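Local structure of lovastatin nonaketide synthase, polyketide synthase component (7CPX) at residues A326-F340 with S399-I411. The protein builds the nonaketide backbone of lovastatin as a homodimeric, iterative polyketide synthase, condensing malonyl units and working together with LovC. The protein carries 2 engineered substitutions. Residues are numbered along the deposited sequence; the frame is centred on the assembly and turned at random.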
ATOM      1  N   ALA A 326     -29.918  29.154  -1.942  1.00 88.22           N
ATOM      2  CA  ALA A 326     -29.969  30.008  -0.763  1.00 88.22           C
ATOM      3  C   ALA A 326     -29.332  31.370  -0.990  1.00 88.22           C
ATOM      4  O   ALA A 326     -29.702  32.338  -0.315  1.00 88.22           O
ATOM      5  CB  ALA A 326     -29.277  29.320   0.416  1.00 88.22           C
ATOM      6  N   GLY A 327     -28.387  31.472  -1.922  1.00 86.72           N
ATOM      7  CA  GLY A 327     -27.680  32.716  -2.143  1.00 86.72           C
ATOM      8  C   GLY A 327     -28.337  33.607  -3.175  1.00 86.72           C
ATOM      9  O   GLY A 327     -28.404  34.826  -2.999  1.00 86.72           O
ATOM     10  N   ASP A 328     -28.827  33.008  -4.259  1.00 87.54           N
ATOM     11  CA  ASP A 328     -29.464  33.797  -5.311  1.00 87.54           C
ATOM     12  C   ASP A 328     -30.629  34.625  -4.788  1.00 87.54           C
ATOM     13  O   ASP A 328     -30.726  35.812  -5.146  1.00 87.54           O
ATOM     14  CB  ASP A 328     -29.908  32.871  -6.448  1.00 87.54           C
ATOM     15  CG  ASP A 328     -28.747  32.383  -7.290  1.00 87.54           C
ATOM     16  OD1 ASP A 328     -27.586  32.679  -6.937  1.00 87.54           O
ATOM     17  OD2 ASP A 328     -28.994  31.703  -8.307  1.00 87.54           O
ATOM     18  N   PRO A 329     -31.547  34.085  -3.980  1.00 87.64           N
ATOM     19  CA  PRO A 329     -32.622  34.937  -3.446  1.00 87.64           C
ATOM     20  C   PRO A 329     -32.104  36.113  -2.640  1.00 87.64           C
ATOM     21  O   PRO A 329     -32.658  37.215  -2.731  1.00 87.64           O
ATOM     22  CB  PRO A 329     -33.439  33.967  -2.579  1.00 87.64           C
ATOM     23  CG  PRO A 329     -33.100  32.612  -3.091  1.00 87.64           C
ATOM     24  CD  PRO A 329     -31.678  32.689  -3.532  1.00 87.64           C
ATOM     25  N   GLN A 330     -31.046  35.909  -1.855  1.00 86.00           N
ATOM     26  CA  GLN A 330     -30.475  37.011  -1.089  1.00 86.00           C
ATOM     27  C   GLN A 330     -29.959  38.102  -2.015  1.00 86.00           C
ATOM     28  O   GLN A 330     -30.189  39.293  -1.777  1.00 86.00           O
ATOM     29  CB  GLN A 330     -29.348  36.496  -0.193  1.00 86.00           C
ATOM     30  CG  GLN A 330     -29.786  35.466   0.835  1.00 86.00           C
ATOM     31  CD  GLN A 330     -30.530  36.079   2.005  1.00 86.00           C
ATOM     32  OE1 GLN A 330     -30.602  37.300   2.138  1.00 86.00           O
ATOM     33  NE2 GLN A 330     -31.084  35.231   2.862  1.00 86.00           N
ATOM     34  N   GLU A 331     -29.264  37.712  -3.084  1.00 85.98           N
ATOM     35  CA  GLU A 331     -28.745  38.694  -4.029  1.00 85.98           C
ATOM     36  C   GLU A 331     -29.873  39.433  -4.732  1.00 85.98           C
ATOM     37  O   GLU A 331     -29.798  40.652  -4.929  1.00 85.98           O
ATOM     38  CB  GLU A 331     -27.846  38.009  -5.053  1.00 85.98           C
ATOM     39  CG  GLU A 331     -27.241  38.963  -6.059  1.00 85.98           C
ATOM     40  CD  GLU A 331     -26.227  38.291  -6.951  1.00 85.98           C
ATOM     41  OE1 GLU A 331     -26.313  37.060  -7.131  1.00 85.98           O
ATOM     42  OE2 GLU A 331     -25.338  38.998  -7.467  1.00 85.98           O
ATOM     43  N   ALA A 332     -30.918  38.711  -5.136  1.00 85.86           N
ATOM     44  CA  ALA A 332     -32.045  39.361  -5.794  1.00 85.86           C
ATOM     45  C   ALA A 332     -32.718  40.355  -4.860  1.00 85.86           C
ATOM     46  O   ALA A 332     -33.073  41.466  -5.271  1.00 85.86           O
ATOM     47  CB  ALA A 332     -33.047  38.315  -6.278  1.00 85.86           C
ATOM     48  N   GLU A 333     -32.899  39.973  -3.595  1.00 87.11           N
ATOM     49  CA  GLU A 333     -33.485  40.887  -2.624  1.00 87.11           C
ATOM     50  C   GLU A 333     -32.609  42.114  -2.432  1.00 87.11           C
ATOM     51  O   GLU A 333     -33.112  43.240  -2.355  1.00 87.11           O
ATOM     52  CB  GLU A 333     -33.699  40.170  -1.293  1.00 87.11           C
ATOM     53  CG  GLU A 333     -34.285  41.047  -0.201  1.00 87.11           C
ATOM     54  CD  GLU A 333     -34.643  40.260   1.042  1.00 87.11           C
ATOM     55  OE1 GLU A 333     -34.422  39.032   1.053  1.00 87.11           O
ATOM     56  OE2 GLU A 333     -35.144  40.870   2.010  1.00 87.11           O
ATOM     57  N   ALA A 334     -31.292  41.917  -2.348  1.00 85.98           N
ATOM     58  CA  ALA A 334     -30.387  43.048  -2.180  1.00 85.98           C
ATOM     59  C   ALA A 334     -30.482  43.996  -3.365  1.00 85.98           C
ATOM     60  O   ALA A 334     -30.564  45.218  -3.195  1.00 85.98           O
ATOM     61  CB  ALA A 334     -28.954  42.549  -2.005  1.00 85.98           C
ATOM     62  N   ILE A 335     -30.485  43.446  -4.579  1.00 84.23           N
ATOM     63  CA  ILE A 335     -30.562  44.281  -5.774  1.00 84.23           C
ATOM     64  C   ILE A 335     -31.873  45.054  -5.791  1.00 84.23           C
ATOM     65  O   ILE A 335     -31.902  46.265  -6.045  1.00 84.23           O
ATOM     66  CB  ILE A 335     -30.399  43.417  -7.038  1.00 84.23           C
ATOM     67  CG1 ILE A 335     -28.992  42.822  -7.084  1.00 84.23           C
ATOM     68  CG2 ILE A 335     -30.654  44.240  -8.289  1.00 84.23           C
ATOM     69  CD1 ILE A 335     -28.789  41.812  -8.183  1.00 84.23           C
ATOM     70  N   ALA A 336     -32.983  44.364  -5.516  1.00 86.00           N
ATOM     71  CA  ALA A 336     -34.284  45.017  -5.558  1.00 86.00           C
ATOM     72  C   ALA A 336     -34.382  46.119  -4.513  1.00 86.00           C
ATOM     73  O   ALA A 336     -34.877  47.215  -4.800  1.00 86.00           O
ATOM     74  CB  ALA A 336     -35.393  43.986  -5.354  1.00 86.00           C
ATOM     75  N   THR A 337     -33.910  45.854  -3.296  1.00 86.53           N
ATOM     76  CA  THR A 337     -34.003  46.836  -2.226  1.00 86.53           C
ATOM     77  C   THR A 337     -33.005  47.973  -2.386  1.00 86.53           C
ATOM     78  O   THR A 337     -33.216  49.047  -1.813  1.00 86.53           O
ATOM     79  CB  THR A 337     -33.790  46.159  -0.870  1.00 86.53           C
ATOM     80  OG1 THR A 337     -32.532  45.474  -0.868  1.00 86.53           O
ATOM     81  CG2 THR A 337     -34.905  45.167  -0.593  1.00 86.53           C
ATOM     82  N   ALA A 338     -31.930  47.765  -3.146  1.00 85.21           N
ATOM     83  CA  ALA A 338     -30.977  48.841  -3.381  1.00 85.21           C
ATOM     84  C   ALA A 338     -31.446  49.749  -4.510  1.00 85.21           C
ATOM     85  O   ALA A 338     -31.411  50.977  -4.382  1.00 85.21           O
ATOM     86  CB  ALA A 338     -29.599  48.259  -3.701  1.00 85.21           C
ATOM     87  N   PHE A 339     -31.893  49.160  -5.617  1.00 85.96           N
ATOM     88  CA  PHE A 339     -32.367  49.934  -6.755  1.00 85.96           C
ATOM     89  C   PHE A 339     -33.863  50.204  -6.713  1.00 85.96           C
ATOM     90  O   PHE A 339     -34.353  51.006  -7.513  1.00 85.96           O
ATOM     91  CB  PHE A 339     -32.024  49.212  -8.059  1.00 85.96           C
ATOM     92  CG  PHE A 339     -30.559  48.960  -8.237  1.00 85.96           C
ATOM     93  CD1 PHE A 339     -29.703  49.986  -8.582  1.00 85.96           C
ATOM     94  CD2 PHE A 339     -30.040  47.695  -8.057  1.00 85.96           C
ATOM     95  CE1 PHE A 339     -28.355  49.756  -8.743  1.00 85.96           C
ATOM     96  CE2 PHE A 339     -28.695  47.455  -8.216  1.00 85.96           C
ATOM     97  CZ  PHE A 339     -27.849  48.487  -8.560  1.00 85.96           C
ATOM     98  N   PHE A 340     -34.592  49.559  -5.810  1.00 88.27           N
ATOM     99  CA  PHE A 340     -36.035  49.724  -5.717  1.00 88.27           C
ATOM    100  C   PHE A 340     -36.434  49.571  -4.255  1.00 88.27           C
ATOM    101  O   PHE A 340     -35.592  49.628  -3.355  1.00 88.27           O
ATOM    102  CB  PHE A 340     -36.755  48.722  -6.630  1.00 88.27           C
ATOM    103  CG  PHE A 340     -36.262  48.733  -8.050  1.00 88.27           C
ATOM    104  CD1 PHE A 340     -36.780  49.624  -8.971  1.00 88.27           C
ATOM    105  CD2 PHE A 340     -35.271  47.859  -8.457  1.00 88.27           C
ATOM    106  CE1 PHE A 340     -36.323  49.639 -10.274  1.00 88.27           C
ATOM    107  CE2 PHE A 340     -34.809  47.868  -9.757  1.00 88.27           C
ATOM    108  CZ  PHE A 340     -35.335  48.760 -10.669  1.00 88.27           C
ATOM    109  N   SER A 399     -36.739  31.335 -10.245  1.00 89.47           N
ATOM    110  CA  SER A 399     -36.842  30.581  -9.006  1.00 89.47           C
ATOM    111  C   SER A 399     -37.978  31.144  -8.154  1.00 89.47           C
ATOM    112  O   SER A 399     -38.128  32.368  -8.051  1.00 89.47           O
ATOM    113  CB  SER A 399     -35.525  30.645  -8.233  1.00 89.47           C
ATOM    114  OG  SER A 399     -35.601  29.889  -7.037  1.00 89.47           O
ATOM    115  N   PRO A 400     -38.797  30.290  -7.532  1.00 90.91           N
ATOM    116  CA  PRO A 400     -39.861  30.818  -6.665  1.00 90.91           C
ATOM    117  C   PRO A 400     -39.336  31.702  -5.551  1.00 90.91           C
ATOM    118  O   PRO A 400     -40.003  32.671  -5.170  1.00 90.91           O
ATOM    119  CB  PRO A 400     -40.527  29.549  -6.112  1.00 90.91           C
ATOM    120  CG  PRO A 400     -40.192  28.481  -7.090  1.00 90.91           C
ATOM    121  CD  PRO A 400     -38.833  28.820  -7.612  1.00 90.91           C
ATOM    122  N   ARG A 401     -38.155  31.394  -5.015  1.00 90.37           N
ATOM    123  CA  ARG A 401     -37.587  32.220  -3.956  1.00 90.37           C
ATOM    124  C   ARG A 401     -37.156  33.581  -4.483  1.00 90.37           C
ATOM    125  O   ARG A 401     -37.161  34.565  -3.735  1.00 90.37           O
ATOM    126  CB  ARG A 401     -36.398  31.503  -3.315  1.00 90.37           C
ATOM    127  CG  ARG A 401     -36.663  30.051  -2.955  1.00 90.37           C
ATOM    128  CD  ARG A 401     -35.472  29.426  -2.253  1.00 90.37           C
ATOM    129  NE  ARG A 401     -35.313  29.927  -0.893  1.00 90.37           N
ATOM    130  CZ  ARG A 401     -34.328  29.582  -0.076  1.00 90.37           C
ATOM    131  NH1 ARG A 401     -33.375  28.746  -0.455  1.00 90.37           N
ATOM    132  NH2 ARG A 401     -34.298  30.088   1.154  1.00 90.37           N
ATOM    133  N   VAL A 402     -36.779  33.655  -5.760  1.00 88.12           N
ATOM    134  CA  VAL A 402     -36.347  34.915  -6.354  1.00 88.12           C
ATOM    135  C   VAL A 402     -37.504  35.706  -6.954  1.00 88.12           C
ATOM    136  O   VAL A 402     -37.361  36.917  -7.181  1.00 88.12           O
ATOM    137  CB  VAL A 402     -35.282  34.658  -7.435  1.00 88.12           C
ATOM    138  CG1 VAL A 402     -34.888  35.955  -8.111  1.00 88.12           C
ATOM    139  CG2 VAL A 402     -34.065  33.987  -6.827  1.00 88.12           C
ATOM    140  N   ALA A 403     -38.642  35.064  -7.209  1.00 88.73           N
ATOM    141  CA  ALA A 403     -39.760  35.765  -7.833  1.00 88.73           C
ATOM    142  C   ALA A 403     -40.179  37.017  -7.075  1.00 88.73           C
ATOM    143  O   ALA A 403     -40.439  38.041  -7.730  1.00 88.73           O
ATOM    144  CB  ALA A 403     -40.946  34.805  -7.983  1.00 88.73           C
ATOM    145  N   PRO A 404     -40.270  37.019  -5.741  1.00 89.89           N
ATOM    146  CA  PRO A 404     -40.718  38.242  -5.053  1.00 89.89           C
ATOM    147  C   PRO A 404     -39.868  39.457  -5.378  1.00 89.89           C
ATOM    148  O   PRO A 404     -40.396  40.570  -5.481  1.00 89.89           O
ATOM    149  CB  PRO A 404     -40.621  37.863  -3.568  1.00 89.89           C
ATOM    150  CG  PRO A 404     -40.682  36.379  -3.544  1.00 89.89           C
ATOM    151  CD  PRO A 404     -40.004  35.923  -4.795  1.00 89.89           C
ATOM    152  N   PHE A 405     -38.560  39.272  -5.541  1.00 88.49           N
ATOM    153  CA  PHE A 405     -37.642  40.363  -5.829  1.00 88.49           C
ATOM    154  C   PHE A 405     -37.378  40.522  -7.321  1.00 88.49           C
ATOM    155  O   PHE A 405     -36.551  41.354  -7.709  1.00 88.49           O
ATOM    156  CB  PHE A 405     -36.326  40.140  -5.083  1.00 88.49           C
ATOM    157  CG  PHE A 405     -36.503  39.541  -3.718  1.00 88.49           C
ATOM    158  CD1 PHE A 405     -36.948  40.313  -2.660  1.00 88.49           C
ATOM    159  CD2 PHE A 405     -36.231  38.203  -3.496  1.00 88.49           C
ATOM    160  CE1 PHE A 405     -37.116  39.762  -1.405  1.00 88.49           C
ATOM    161  CE2 PHE A 405     -36.395  37.646  -2.243  1.00 88.49           C
ATOM    162  CZ  PHE A 405     -36.839  38.426  -1.195  1.00 88.49           C
ATOM    163  N   TYR A 406     -38.058  39.748  -8.160  1.00 87.23           N
ATOM    164  CA  TYR A 406     -37.881  39.795  -9.605  1.00 87.23           C
ATOM    165  C   TYR A 406     -38.842  40.761 -10.284  1.00 87.23           C
ATOM    166  O   TYR A 406     -38.839  40.854 -11.516  1.00 87.23           O
ATOM    167  CB  TYR A 406     -38.057  38.390 -10.188  1.00 87.23           C
ATOM    168  CG  TYR A 406     -37.614  38.241 -11.625  1.00 87.23           C
ATOM    169  CD1 TYR A 406     -36.269  38.226 -11.958  1.00 87.23           C
ATOM    170  CD2 TYR A 406     -38.540  38.097 -12.646  1.00 87.23           C
ATOM    171  CE1 TYR A 406     -35.859  38.085 -13.267  1.00 87.23           C
ATOM    172  CE2 TYR A 406     -38.140  37.955 -13.958  1.00 87.23           C
ATOM    173  CZ  TYR A 406     -36.799  37.948 -14.264  1.00 87.23           C
ATOM    174  OH  TYR A 406     -36.398  37.806 -15.572  1.00 87.23           O
ATOM    175  N   LYS A 407     -39.660  41.483  -9.514  1.00 90.85           N
ATOM    176  CA  LYS A 407     -40.638  42.387 -10.110  1.00 90.85           C
ATOM    177  C   LYS A 407     -39.960  43.440 -10.977  1.00 90.85           C
ATOM    178  O   LYS A 407     -40.359  43.667 -12.125  1.00 90.85           O
ATOM    179  CB  LYS A 407     -41.465  43.050  -9.007  1.00 90.85           C
ATOM    180  CG  LYS A 407     -42.443  44.106  -9.498  1.00 90.85           C
ATOM    181  CD  LYS A 407     -43.182  44.749  -8.337  1.00 90.85           C
ATOM    182  CE  LYS A 407     -44.093  45.870  -8.807  1.00 90.85           C
ATOM    183  NZ  LYS A 407     -44.791  46.536  -7.673  1.00 90.85           N
ATOM    184  N   ASN A 408     -38.928  44.089 -10.446  1.00 88.48           N
ATOM    185  CA  ASN A 408     -38.237  45.166 -11.141  1.00 88.48           C
ATOM    186  C   ASN A 408     -36.990  44.688 -11.872  1.00 88.48           C
ATOM    187  O   ASN A 408     -36.238  45.516 -12.396  1.00 88.48           O
ATOM    188  CB  ASN A 408     -37.862  46.270 -10.152  1.00 88.48           C
ATOM    189  CG  ASN A 408     -39.029  46.697  -9.287  1.00 88.48           C
ATOM    190  OD1 ASN A 408     -39.239  46.160  -8.199  1.00 88.48           O
ATOM    191  ND2 ASN A 408     -39.798  47.667  -9.767  1.00 88.48           N
ATOM    192  N   LEU A 409     -36.755  43.380 -11.921  1.00 86.90           N
ATOM    193  CA  LEU A 409     -35.553  42.815 -12.512  1.00 86.90           C
ATOM    194  C   LEU A 409     -35.922  41.883 -13.656  1.00 86.90           C
ATOM    195  O   LEU A 409     -36.996  41.272 -13.663  1.00 86.90           O
ATOM    196  CB  LEU A 409     -34.735  42.052 -11.468  1.00 86.90           C
ATOM    197  CG  LEU A 409     -34.488  42.802 -10.159  1.00 86.90           C
ATOM    198  CD1 LEU A 409     -33.729  41.927  -9.184  1.00 86.90           C
ATOM    199  CD2 LEU A 409     -33.733  44.092 -10.415  1.00 86.90           C
ATOM    200  N   ARG A 410     -35.019  41.779 -14.627  1.00 86.47           N
ATOM    201  CA  ARG A 410     -35.225  40.912 -15.782  1.00 86.47           C
ATOM    202  C   ARG A 410     -33.887  40.325 -16.192  1.00 86.47           C
ATOM    203  O   ARG A 410     -32.966  41.066 -16.544  1.00 86.47           O
ATOM    204  CB  ARG A 410     -35.851  41.684 -16.944  1.00 86.47           C
ATOM    205  CG  ARG A 410     -35.996  40.871 -18.223  1.00 86.47           C
ATOM    206  CD  ARG A 410     -36.676  41.678 -19.314  1.00 86.47           C
ATOM    207  NE  ARG A 410     -38.021  42.087 -18.928  1.00 86.47           N
ATOM    208  CZ  ARG A 410     -38.793  42.897 -19.641  1.00 86.47           C
ATOM    209  NH1 ARG A 410     -38.383  43.413 -20.788  1.00 86.47           N
ATOM    210  NH2 ARG A 410     -40.009  43.195 -19.190  1.00 86.47           N
ATOM    211  N   ILE A 411     -33.782  39.002 -16.150  1.00 86.29           N
ATOM    212  CA  ILE A 411     -32.585  38.298 -16.594  1.00 86.29           C
ATOM    213  C   ILE A 411     -32.650  38.177 -18.113  1.00 86.29           C
ATOM    214  O   ILE A 411     -33.603  37.575 -18.631  1.00 86.29           O
ATOM    215  CB  ILE A 411     -32.466  36.920 -15.936  1.00 86.29           C
ATOM    216  CG1 ILE A 411     -32.089  37.084 -14.463  1.00 86.29           C
ATOM    217  CG2 ILE A 411     -31.431  36.081 -16.665  1.00 86.29           C
ATOM    218  CD1 ILE A 411     -32.280  35.844 -13.637  1.00 86.29           C
TER
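Phe405 lies flat against the helix 327-339, one face of its ring laid on the Glu333 side chain and the Pro329 carbonyl beside it. CB of Glu333 sits over the ring centre, 3.4 Å from the Phe405 centroid, a CH-pi contact. The Glu333 side chain runs out fully extended (chi1 179°), which carries its aliphatic part on across the ring and keeps the carboxylate nearly parallel to it, the planes 9° apart. Pro404 CB covers the opposite face of that ring. Ala332 and Ala336, one turn apart, are the low points of the helix surface: Phe405 CB comes within 3.9 Å of Ala332 CB and 4.0 Å of Ala336 CB. Toward the helix start, Val402 fits the hollow between Pro329 and Ala332, CG1 meeting Ala332 CB at 3.5 Å while CG2 rests against the Pro329 backbone at N and CA. Arg401 CB lies 3.5 Å from Pro329 CG, the two side chains crossing at a slant, and a bend at chi3 carries the guanidinium toward Ala326, with one of its faces over Pro329 CG. At the far end the ring of Phe340 stacks on the side chain of Asn408, amide and ring planes 13° apart and Asn408 CB 3.3 Å above the ring centre. Leu409 pushes its CD2 between Phe340 and Ile335, reaching Ile335 CG2 at 3.7 Å. The helix and strand 409-410, at the edge of the mixed ketosynthase sheet beside 356-358, belong to the thiolase-type fold; Asp328 OD2 accepts a hydrogen bond from Trp235 N, close to His320, a predicted active-site residue. Between the two segments the chemistry is methyl, ring and aliphatic contact without hydrogen bonds, so their mutual fit rests on shape, with the Glu333 carboxylate stacked on the Phe405 ring and only Arg401 charged at the edge.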